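PDB 4M7U: dihydrofolate reductase from Enterococcus faecalis, which catalyses the NADPH-dependent reduction of 7,8-dihydrofolate to 5,6,7,8-tetrahydrofolate, a step thought to feed glycine, purine and DNA-precursor synthesis. Local coordinates for residues 33-38 against 122-127; 93-96 against 101-104; 128-133 against 158-163. One frame throughout, in Å; residues are numbered along the deposited sequence.

Contact 1: residues 33-38 against 122-127; sequences PNDLKF and YRTMIH
D35 on the helix and T124 on the strand form the tight part of this contact, and both side chains are buried. The hydroxyl OG1 of T124 donates a hydrogen bond to OD1 of D35; the modelled separation of 2.4 Å is shorter than such a bond should be, so its exact length is doubtful. The two side chains run past one another in opposite directions, and a single carboxylate oxygen does the touching: the methyl CG2 of T124 lies 3.5 Å from OD1 of D35, whereas OD2 of D35 stays 4.1 Å from OG1 of T124. With CG of D35 anti to its backbone N (chi1 -180°), the carboxylate extends from the helix to the strand across a backbone gap of 7.3 Å between the CA atoms of D35 and T124.

The pairing is looser one turn on, where F38 and Y122 are partly exposed. Although both side chains start toward the opposite segment, the closest approach, CE2 of F38 to CB of Y122, is 4.5 Å, and the two rings form no stack. F38 instead meets the ring of Y164.

D35 corresponds by sequence to the acid that faces the pteridine in related dihydrofolate reductases, so T124 is probably its second-shell partner. D35 also packs on A15, which contacts NADP(+). Helix 33-43 thus lies against the sheet where strand 120-126 runs between its neighbours, parallel strand 9-17 and antiparallel strand 162-169.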
loop_
_atom_site.group_PDB
_atom_site.type_symbol
_atom_site.label_atom_id
_atom_site.label_comp_id
_atom_site.label_asym_id
_atom_site.label_seq_id
_atom_site.Cartn_x
_atom_site.Cartn_y
_atom_site.Cartn_z
ATOM N N PRO A 33 2.475 14.469 -7.481
ATOM C CA PRO A 33 1.004 14.564 -7.535
ATOM C C PRO A 33 0.315 13.516 -8.401
ATOM O O PRO A 33 -0.744 13.016 -7.986
ATOM C CB PRO A 33 0.760 15.957 -8.142
ATOM C CG PRO A 33 1.966 16.759 -7.750
ATOM C CD PRO A 33 3.120 15.785 -7.678
ATOM N N ASN A 34 0.849 13.207 -9.586
ATOM C CA ASN A 34 0.184 12.212 -10.435
ATOM C C ASN A 34 0.066 10.852 -9.741
ATOM O O ASN A 34 -0.942 10.152 -9.874
ATOM C CB ASN A 34 0.868 12.059 -11.801
ATOM C CG ASN A 34 0.839 13.341 -12.626
ATOM O OD1 ASN A 34 0.065 14.261 -12.342
ATOM N ND2 ASN A 34 1.691 13.407 -13.657
ATOM N N ASP A 35 1.090 10.488 -8.984
ATOM C CA ASP A 35 1.057 9.204 -8.294
ATOM C C ASP A 35 -0.025 9.176 -7.199
ATOM O O ASP A 35 -0.767 8.206 -7.079
ATOM C CB ASP A 35 2.433 8.835 -7.744
ATOM C CG ASP A 35 2.429 7.498 -7.031
ATOM O OD1 ASP A 35 2.160 6.459 -7.688
ATOM O OD2 ASP A 35 2.697 7.490 -5.809
ATOM N N LEU A 36 -0.128 10.248 -6.424
ATOM C CA LEU A 36 -1.220 10.382 -5.458
ATOM C C LEU A 36 -2.593 10.251 -6.135
ATOM O O LEU A 36 -3.518 9.648 -5.588
ATOM C CB LEU A 36 -1.112 11.721 -4.721
ATOM C CG LEU A 36 0.241 11.922 -4.026
ATOM C CD1 LEU A 36 0.380 13.320 -3.411
ATOM C CD2 LEU A 36 0.512 10.830 -2.979
ATOM N N LYS A 37 -2.718 10.796 -7.337
ATOM C CA LYS A 37 -3.979 10.690 -8.063
ATOM C C LYS A 37 -4.219 9.247 -8.536
ATOM O O LYS A 37 -5.329 8.727 -8.413
ATOM C CB LYS A 37 -4.048 11.713 -9.209
ATOM C CG LYS A 37 -5.327 11.628 -10.018
ATOM C CD LYS A 37 -5.571 12.857 -10.895
ATOM C CE LYS A 37 -4.447 13.102 -11.899
ATOM N NZ LYS A 37 -3.455 14.125 -11.420
ATOM N N PHE A 38 -3.174 8.587 -9.033
ATOM C CA PHE A 38 -3.288 7.169 -9.382
ATOM C C PHE A 38 -3.689 6.337 -8.148
ATOM O O PHE A 38 -4.532 5.443 -8.215
ATOM C CB PHE A 38 -1.962 6.655 -9.949
ATOM C CG PHE A 38 -1.948 5.172 -10.224
ATOM C CD1 PHE A 38 -2.485 4.663 -11.401
ATOM C CD2 PHE A 38 -1.383 4.289 -9.320
ATOM C CE1 PHE A 38 -2.472 3.300 -11.657
ATOM C CE2 PHE A 38 -1.362 2.916 -9.577
ATOM C CZ PHE A 38 -1.903 2.424 -10.742
ATOM N N TYR A 122 1.034 -3.117 -7.284
ATOM C CA TYR A 122 1.110 -1.880 -8.050
ATOM C C TYR A 122 2.249 -1.036 -7.504
ATOM O O TYR A 122 2.158 -0.500 -6.394
ATOM C CB TYR A 122 -0.189 -1.100 -7.917
ATOM C CG TYR A 122 -1.389 -1.809 -8.501
ATOM C CD1 TYR A 122 -2.444 -2.207 -7.691
ATOM C CD2 TYR A 122 -1.475 -2.063 -9.868
ATOM C CE1 TYR A 122 -3.557 -2.841 -8.220
ATOM C CE2 TYR A 122 -2.589 -2.705 -10.409
ATOM C CZ TYR A 122 -3.621 -3.089 -9.577
ATOM O OH TYR A 122 -4.724 -3.723 -10.103
ATOM N N ARG A 123 3.326 -0.914 -8.270
ATOM C CA ARG A 123 4.494 -0.158 -7.815
ATOM C C ARG A 123 4.797 1.030 -8.709
ATOM O O ARG A 123 4.888 0.896 -9.943
ATOM C CB ARG A 123 5.738 -1.059 -7.756
ATOM C CG ARG A 123 6.997 -0.309 -7.296
ATOM C CD ARG A 123 8.178 -1.260 -7.115
ATOM N NE ARG A 123 8.822 -1.585 -8.382
ATOM C CZ ARG A 123 10.054 -2.073 -8.487
ATOM N NH1 ARG A 123 10.774 -2.305 -7.391
ATOM N NH2 ARG A 123 10.570 -2.314 -9.685
ATOM N N THR A 124 4.961 2.196 -8.090
ATOM C CA THR A 124 5.441 3.369 -8.819
ATOM C C THR A 124 6.934 3.499 -8.564
ATOM O O THR A 124 7.358 3.821 -7.451
ATOM C CB THR A 124 4.756 4.657 -8.354
ATOM O OG1 THR A 124 3.344 4.565 -8.603
ATOM C CG2 THR A 124 5.340 5.872 -9.102
ATOM N N MET A 125 7.737 3.216 -9.581
ATOM C CA MET A 125 9.195 3.286 -9.446
ATOM C C MET A 125 9.669 4.690 -9.829
ATOM O O MET A 125 9.519 5.115 -10.979
ATOM C CB MET A 125 9.857 2.207 -10.321
ATOM C CG MET A 125 11.391 2.186 -10.258
ATOM S SD MET A 125 12.078 2.199 -8.580
ATOM C CE MET A 125 12.174 0.467 -8.255
ATOM N N ILE A 126 10.213 5.418 -8.860
ATOM C CA ILE A 126 10.661 6.784 -9.104
ATOM C C ILE A 126 12.178 6.814 -9.298
ATOM O O ILE A 126 12.948 6.436 -8.403
ATOM C CB ILE A 126 10.260 7.711 -7.934
ATOM C CG1 ILE A 126 8.746 7.604 -7.666
ATOM C CG2 ILE A 126 10.644 9.129 -8.232
ATOM C CD1 ILE A 126 8.271 8.414 -6.441
ATOM N N HIS A 127 12.601 7.269 -10.473
ATOM C CA HIS A 127 14.007 7.209 -10.856
ATOM C C HIS A 127 14.764 8.441 -10.366
ATOM O O HIS A 127 15.107 9.344 -11.131
ATOM C CB HIS A 127 14.140 7.015 -12.368
ATOM C CG HIS A 127 13.330 5.867 -12.889
ATOM N ND1 HIS A 127 13.642 4.549 -12.622
ATOM C CD2 HIS A 127 12.215 5.848 -13.660
ATOM C CE1 HIS A 127 12.755 3.766 -13.216
ATOM N NE2 HIS A 127 11.883 4.519 -13.846
#

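Contact 2: residues 93-96 against 101-104; sequences AYAD and VTVI
The hydroxyl OG1 of T102 is 2.7 Å from a bridging water, and that water in turn lies 2.9 Å from the backbone O of A95, to which it can donate. The same hydroxyl oxygen rests on the methyl group of A95, with OG1 of T102 3.3 Å from CB of A95, so a polar atom is pressed against an apolar one while the water serves its bonding. The hydroxyl of T102 reaches this spot with OG1 beside its own backbone N (chi1 -55°), anti to the carbonyl carbon.

Carbon packing is slight: CB of T102 is 3.9 Å from CB of A95, and the small residue lets helix and strand approach to 5.8 Å between the CA atoms of A95 and T102. Y94 adds the edge of its ring: OG1 of T102 lies near the ring plane, 4.3 Å from CD2 of Y94. The phenol end continues beyond the contact and is hydrogen-bonded to T47.

Helix 88-97 leads into strand 101-104, closing the last part of a beta-alpha-beta crossover from strand 83-85; T102 also packs on V49, and A95 on L10. Chemically, the helix is joined to the strand through one mediating water and methyl packing rather than through a direct polar bond, so the water can satisfy the carbonyl of A95 and the buried hydroxyl of T102, although its protons must be shared with other acceptors.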
loop_
_atom_site.group_PDB
_atom_site.type_symbol
_atom_site.label_atom_id
_atom_site.label_comp_id
_atom_site.label_asym_id
_atom_site.label_seq_id
_atom_site.Cartn_x
_atom_site.Cartn_y
_atom_site.Cartn_z
ATOM N N ALA A 93 -9.476 -12.092 7.361
ATOM C CA ALA A 93 -10.872 -12.469 7.534
ATOM C C ALA A 93 -11.801 -11.397 6.986
ATOM O O ALA A 93 -12.835 -11.703 6.381
ATOM C CB ALA A 93 -11.173 -12.747 9.001
ATOM N N TYR A 94 -11.445 -10.137 7.219
ATOM C CA TYR A 94 -12.176 -9.012 6.638
ATOM C C TYR A 94 -12.097 -9.061 5.104
ATOM O O TYR A 94 -13.113 -8.907 4.414
ATOM C CB TYR A 94 -11.597 -7.686 7.143
ATOM C CG TYR A 94 -12.168 -6.453 6.454
ATOM C CD1 TYR A 94 -13.222 -5.745 7.018
ATOM C CD2 TYR A 94 -11.640 -5.988 5.251
ATOM C CE1 TYR A 94 -13.739 -4.606 6.396
ATOM C CE2 TYR A 94 -12.157 -4.862 4.620
ATOM C CZ TYR A 94 -13.200 -4.172 5.200
ATOM O OH TYR A 94 -13.708 -3.050 4.574
ATOM N N ALA A 95 -10.883 -9.257 4.584
ATOM C CA ALA A 95 -10.640 -9.273 3.136
ATOM C C ALA A 95 -11.406 -10.396 2.430
ATOM O O ALA A 95 -11.905 -10.225 1.320
ATOM C CB ALA A 95 -9.152 -9.391 2.857
ATOM N N ASP A 96 -11.491 -11.548 3.079
ATOM C CA ASP A 96 -12.208 -12.693 2.524
ATOM C C ASP A 96 -13.673 -12.370 2.218
ATOM O O ASP A 96 -14.214 -12.771 1.190
ATOM C CB ASP A 96 -12.120 -13.879 3.488
ATOM C CG ASP A 96 -13.037 -15.019 3.098
ATOM O OD1 ASP A 96 -12.745 -15.690 2.082
ATOM O OD2 ASP A 96 -14.038 -15.260 3.820
ATOM N N VAL A 101 -11.843 -4.526 -3.229
ATOM C CA VAL A 101 -10.445 -4.909 -3.096
ATOM C C VAL A 101 -9.905 -4.381 -1.759
ATOM O O VAL A 101 -10.245 -3.272 -1.334
ATOM C CB VAL A 101 -9.577 -4.364 -4.278
ATOM C CG1 VAL A 101 -8.145 -4.904 -4.194
ATOM C CG2 VAL A 101 -10.186 -4.733 -5.626
ATOM N N THR A 102 -9.084 -5.189 -1.097
ATOM C CA THR A 102 -8.415 -4.793 0.138
ATOM C C THR A 102 -6.991 -4.394 -0.232
ATOM O O THR A 102 -6.151 -5.245 -0.548
ATOM C CB THR A 102 -8.384 -5.948 1.173
ATOM O OG1 THR A 102 -9.719 -6.422 1.417
ATOM C CG2 THR A 102 -7.766 -5.480 2.492
ATOM N N VAL A 103 -6.730 -3.090 -0.213
ATOM C CA VAL A 103 -5.454 -2.566 -0.666
ATOM C C VAL A 103 -4.504 -2.424 0.506
ATOM O O VAL A 103 -4.840 -1.810 1.535
ATOM C CB VAL A 103 -5.632 -1.209 -1.343
ATOM C CG1 VAL A 103 -4.297 -0.655 -1.761
ATOM C CG2 VAL A 103 -6.546 -1.350 -2.554
ATOM N N ILE A 104 -3.330 -3.023 0.366
ATOM C CA ILE A 104 -2.307 -2.956 1.401
ATOM C C ILE A 104 -1.444 -1.736 1.105
ATOM O O ILE A 104 -0.705 -1.714 0.122
ATOM C CB ILE A 104 -1.414 -4.220 1.410
ATOM C CG1 ILE A 104 -2.267 -5.491 1.413
ATOM C CG2 ILE A 104 -0.491 -4.201 2.614
ATOM C CD1 ILE A 104 -3.304 -5.523 2.556
HETATM O O HOH W 1 -10.910 -8.049 -0.346
#

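Contact 3: residues 128-133 against 158-163; sequences ETFEGD and NLYAHD. With NAP (NADP nicotinamide-adenine-dinucleotide phosphate), chain B.
F130 drives the edge of its ring straight into the face of Y160, a T-shaped pair with planes at 87° and centroids 5.0 Å apart. CZ of F130 stands over the centre of the Y160 ring, 3.6 Å from CZ of Y160, while CB of L159 covers the opposite face, so the tyrosine ring is clamped from both sides. The two side chains arrive from opposite directions. E128 adds its aliphatic part: a chi1 of -167° swings CG away from the backbone N and to 3.8 Å from CD1 of Y160. On the backbone of the same tyrosine, O of Y160 accepts a hydrogen bond from ND1 of H162 at 2.7 Å, nearly in the imidazole plane.

Farther along the segment, O of D133 comes within 3.1 Å of C5N of the NADP nicotinamide. The backbone of F130 is hydrogen-bonded to the side chains of D17 and Q19, and the side chain of D133 to the backbone N of E25.

This partly exposed aromatic pair joins the loop after strand 120-126 to the turn before strand 162-169, the FG and GH loops of the dihydrofolate reductase fold, beside the loop that follows strand 9-17 and borders the cofactor site.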
loop_
_atom_site.group_PDB
_atom_site.type_symbol
_atom_site.label_atom_id
_atom_site.label_comp_id
_atom_site.label_asym_id
_atom_site.label_seq_id
_atom_site.Cartn_x
_atom_site.Cartn_y
_atom_site.Cartn_z
ATOM N N GLU A 128 15.001 8.455 -9.063
ATOM C CA GLU A 128 15.713 9.527 -8.394
ATOM C C GLU A 128 16.029 8.978 -7.018
ATOM O O GLU A 128 15.400 8.007 -6.563
ATOM C CB GLU A 128 14.844 10.792 -8.301
ATOM C CG GLU A 128 15.596 12.071 -7.909
ATOM C CD GLU A 128 17.017 12.091 -8.455
ATOM O OE1 GLU A 128 17.215 12.597 -9.578
ATOM O OE2 GLU A 128 17.938 11.588 -7.771
ATOM N N THR A 129 17.013 9.568 -6.350
ATOM C CA THR A 129 17.330 9.125 -4.994
ATOM C C THR A 129 16.985 10.206 -3.981
ATOM O O THR A 129 17.260 11.386 -4.205
ATOM C CB THR A 129 18.805 8.718 -4.830
ATOM O OG1 THR A 129 19.644 9.843 -5.100
ATOM C CG2 THR A 129 19.147 7.607 -5.773
ATOM N N PHE A 130 16.375 9.792 -2.876
ATOM C CA PHE A 130 16.010 10.709 -1.796
ATOM C C PHE A 130 16.547 10.168 -0.470
ATOM O O PHE A 130 16.958 8.999 -0.377
ATOM C CB PHE A 130 14.487 10.864 -1.705
ATOM C CG PHE A 130 13.837 11.310 -2.995
ATOM C CD1 PHE A 130 13.537 10.394 -3.995
ATOM C CD2 PHE A 130 13.529 12.644 -3.203
ATOM C CE1 PHE A 130 12.933 10.806 -5.197
ATOM C CE2 PHE A 130 12.919 13.062 -4.391
ATOM C CZ PHE A 130 12.621 12.137 -5.386
ATOM N N GLU A 131 16.547 11.014 0.555
ATOM C CA GLU A 131 16.971 10.591 1.886
ATOM C C GLU A 131 15.741 10.081 2.611
ATOM O O GLU A 131 14.701 10.752 2.638
ATOM C CB GLU A 131 17.603 11.756 2.671
ATOM C CG GLU A 131 19.006 12.134 2.192
ATOM C CD GLU A 131 19.652 13.267 2.996
ATOM O OE1 GLU A 131 19.115 13.677 4.058
ATOM O OE2 GLU A 131 20.719 13.745 2.548
ATOM N N GLY A 132 15.852 8.884 3.173
ATOM C CA GLY A 132 14.767 8.307 3.938
ATOM C C GLY A 132 15.305 7.322 4.953
ATOM O O GLY A 132 16.504 7.006 4.942
ATOM N N ASP A 133 14.425 6.826 5.821
ATOM C CA ASP A 133 14.835 5.909 6.875
ATOM C C ASP A 133 14.064 4.592 6.785
ATOM O O ASP A 133 14.354 3.651 7.524
ATOM C CB ASP A 133 14.615 6.553 8.243
ATOM C CG ASP A 133 13.200 7.088 8.404
ATOM O OD1 ASP A 133 12.266 6.406 7.940
ATOM O OD2 ASP A 133 13.017 8.193 8.968
ATOM N N ASN A 158 5.263 17.485 -11.665
ATOM C CA ASN A 158 5.833 16.169 -11.468
ATOM C C ASN A 158 7.269 16.139 -11.983
ATOM O O ASN A 158 7.500 16.031 -13.192
ATOM C CB ASN A 158 4.956 15.141 -12.183
ATOM C CG ASN A 158 3.525 15.153 -11.668
ATOM O OD1 ASN A 158 3.183 14.439 -10.719
ATOM N ND2 ASN A 158 2.681 15.971 -12.289
ATOM N N LEU A 159 8.228 16.221 -11.061
ATOM C CA LEU A 159 9.616 16.560 -11.403
ATOM C C LEU A 159 10.544 15.393 -11.736
ATOM O O LEU A 159 11.686 15.615 -12.142
ATOM C CB LEU A 159 10.257 17.342 -10.248
ATOM C CG LEU A 159 9.596 18.632 -9.756
ATOM C CD1 LEU A 159 10.416 19.233 -8.615
ATOM C CD2 LEU A 159 9.455 19.633 -10.892
ATOM N N TYR A 160 10.086 14.162 -11.536
ATOM C CA TYR A 160 10.985 13.016 -11.612
ATOM C C TYR A 160 10.479 12.021 -12.634
ATOM O O TYR A 160 9.272 11.829 -12.746
ATOM C CB TYR A 160 11.101 12.332 -10.232
ATOM C CG TYR A 160 11.258 13.314 -9.088
ATOM C CD1 TYR A 160 12.442 14.016 -8.910
ATOM C CD2 TYR A 160 10.213 13.559 -8.210
ATOM C CE1 TYR A 160 12.591 14.930 -7.883
ATOM C CE2 TYR A 160 10.350 14.471 -7.175
ATOM C CZ TYR A 160 11.546 15.153 -7.018
ATOM O OH TYR A 160 11.703 16.065 -5.988
ATOM N N ALA A 161 11.403 11.397 -13.372
ATOM C CA ALA A 161 11.060 10.290 -14.253
ATOM C C ALA A 161 10.533 9.171 -13.372
ATOM O O ALA A 161 11.064 8.932 -12.286
ATOM C CB ALA A 161 12.282 9.806 -15.022
ATOM N N HIS A 162 9.493 8.481 -13.827
ATOM C CA HIS A 162 8.926 7.414 -13.020
ATOM C C HIS A 162 8.194 6.404 -13.892
ATOM O O HIS A 162 7.813 6.722 -15.025
ATOM C CB HIS A 162 8.010 8.004 -11.931
ATOM C CG HIS A 162 6.908 8.875 -12.462
ATOM N ND1 HIS A 162 7.125 10.165 -12.906
ATOM C CD2 HIS A 162 5.579 8.644 -12.609
ATOM C CE1 HIS A 162 5.980 10.687 -13.306
ATOM N NE2 HIS A 162 5.027 9.798 -13.138
ATOM N N ASP A 163 8.038 5.184 -13.373
ATOM C CA ASP A 163 7.262 4.154 -14.050
ATOM C C ASP A 163 6.166 3.629 -13.141
ATOM O O ASP A 163 6.362 3.506 -11.923
ATOM C CB ASP A 163 8.153 2.996 -14.536
ATOM C CG ASP A 163 9.077 3.411 -15.667
ATOM O OD1 ASP A 163 8.590 3.582 -16.807
ATOM O OD2 ASP A 163 10.283 3.599 -15.416
HETATM P PA NAP B . 4.383 0.409 9.480
HETATM O O1A NAP B . 4.455 -0.946 8.709
HETATM O O2A NAP B . 3.545 1.439 8.747
HETATM O O5B NAP B . 3.698 0.178 10.869
HETATM C C5B NAP B . 4.247 -0.729 11.780
HETATM C C4B NAP B . 3.301 -1.000 12.907
HETATM O O4B NAP B . 1.961 -1.535 12.504
HETATM C C3B NAP B . 3.732 -1.764 14.135
HETATM O O3B NAP B . 4.690 -1.262 14.990
HETATM C C2B NAP B . 2.431 -2.190 14.703
HETATM O O2B NAP B . 1.732 -1.331 15.527
HETATM C C1B NAP B . 1.811 -2.695 13.418
HETATM N N9A NAP B . 1.573 -3.995 12.872
HETATM C C8A NAP B . 2.170 -4.474 11.780
HETATM N N7A NAP B . 1.805 -5.847 11.668
HETATM C C5A NAP B . 0.993 -6.170 12.757
HETATM C C6A NAP B . 0.371 -7.368 13.130
HETATM N N6A NAP B . 0.532 -8.542 12.312
HETATM N N1A NAP B . -0.362 -7.385 14.240
HETATM C C2A NAP B . -0.520 -6.261 15.011
HETATM N N3A NAP B . 0.099 -5.069 14.643
HETATM C C4A NAP B . 0.838 -5.060 13.523
HETATM O O3 NAP B . 5.822 0.986 9.790
HETATM P PN NAP B . 7.139 0.692 8.956
HETATM O O1N NAP B . 7.579 -0.790 9.174
HETATM O O2N NAP B . 6.960 0.952 7.475
HETATM O O5D NAP B . 8.201 1.728 9.507
HETATM C C5D NAP B . 7.701 2.938 10.024
HETATM C C4D NAP B . 8.499 3.630 11.113
HETATM O O4D NAP B . 9.728 2.990 11.639
HETATM C C3D NAP B . 8.782 5.131 11.036
HETATM O O3D NAP B . 8.207 5.954 11.905
HETATM C C2D NAP B . 10.276 5.235 10.908
HETATM O O2D NAP B . 10.943 6.399 11.227
HETATM C C1D NAP B . 10.839 3.927 11.425
HETATM N N1N NAP B . 12.165 3.414 11.179
HETATM C C2N NAP B . 13.424 4.026 11.569
HETATM C C3N NAP B . 14.748 3.287 11.337
HETATM C C7N NAP B . 15.845 3.576 12.297
HETATM O O7N NAP B . 15.558 3.725 13.478
HETATM N N7N NAP B . 17.089 4.078 11.811
HETATM C C4N NAP B . 14.813 2.069 10.381
HETATM C C5N NAP B . 13.441 1.671 9.773
HETATM C C6N NAP B . 12.163 2.471 10.087
HETATM P P2B NAP B . 2.066 -1.359 17.063
HETATM O O1X NAP B . 3.571 -0.990 17.270
HETATM O O2X NAP B . 1.186 -0.274 17.758
HETATM O O3X NAP B . 1.791 -2.745 17.597
#

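How the contacts relate
From the N terminus, the chain first enters contact 1 at helix 33-43, and this contact closes only when strand 120-126 returns 84 residues later. Within that long loop lies contact 2, a short closure of helix 88-97 onto strand 101-104. Contact 3 opens directly after contact 1 and closes at 158-163, so the two are in series. All three reach the same eight-stranded sheet, contact 2 on one side of the chain's centre and contacts 1 and 3 on the other. The latter two adjoin: M125 N probably hydrogen-bonds to D163 O between neighbouring strands 120-126 and 162-169, and P33 packs on N158, while contact 2 touches neither.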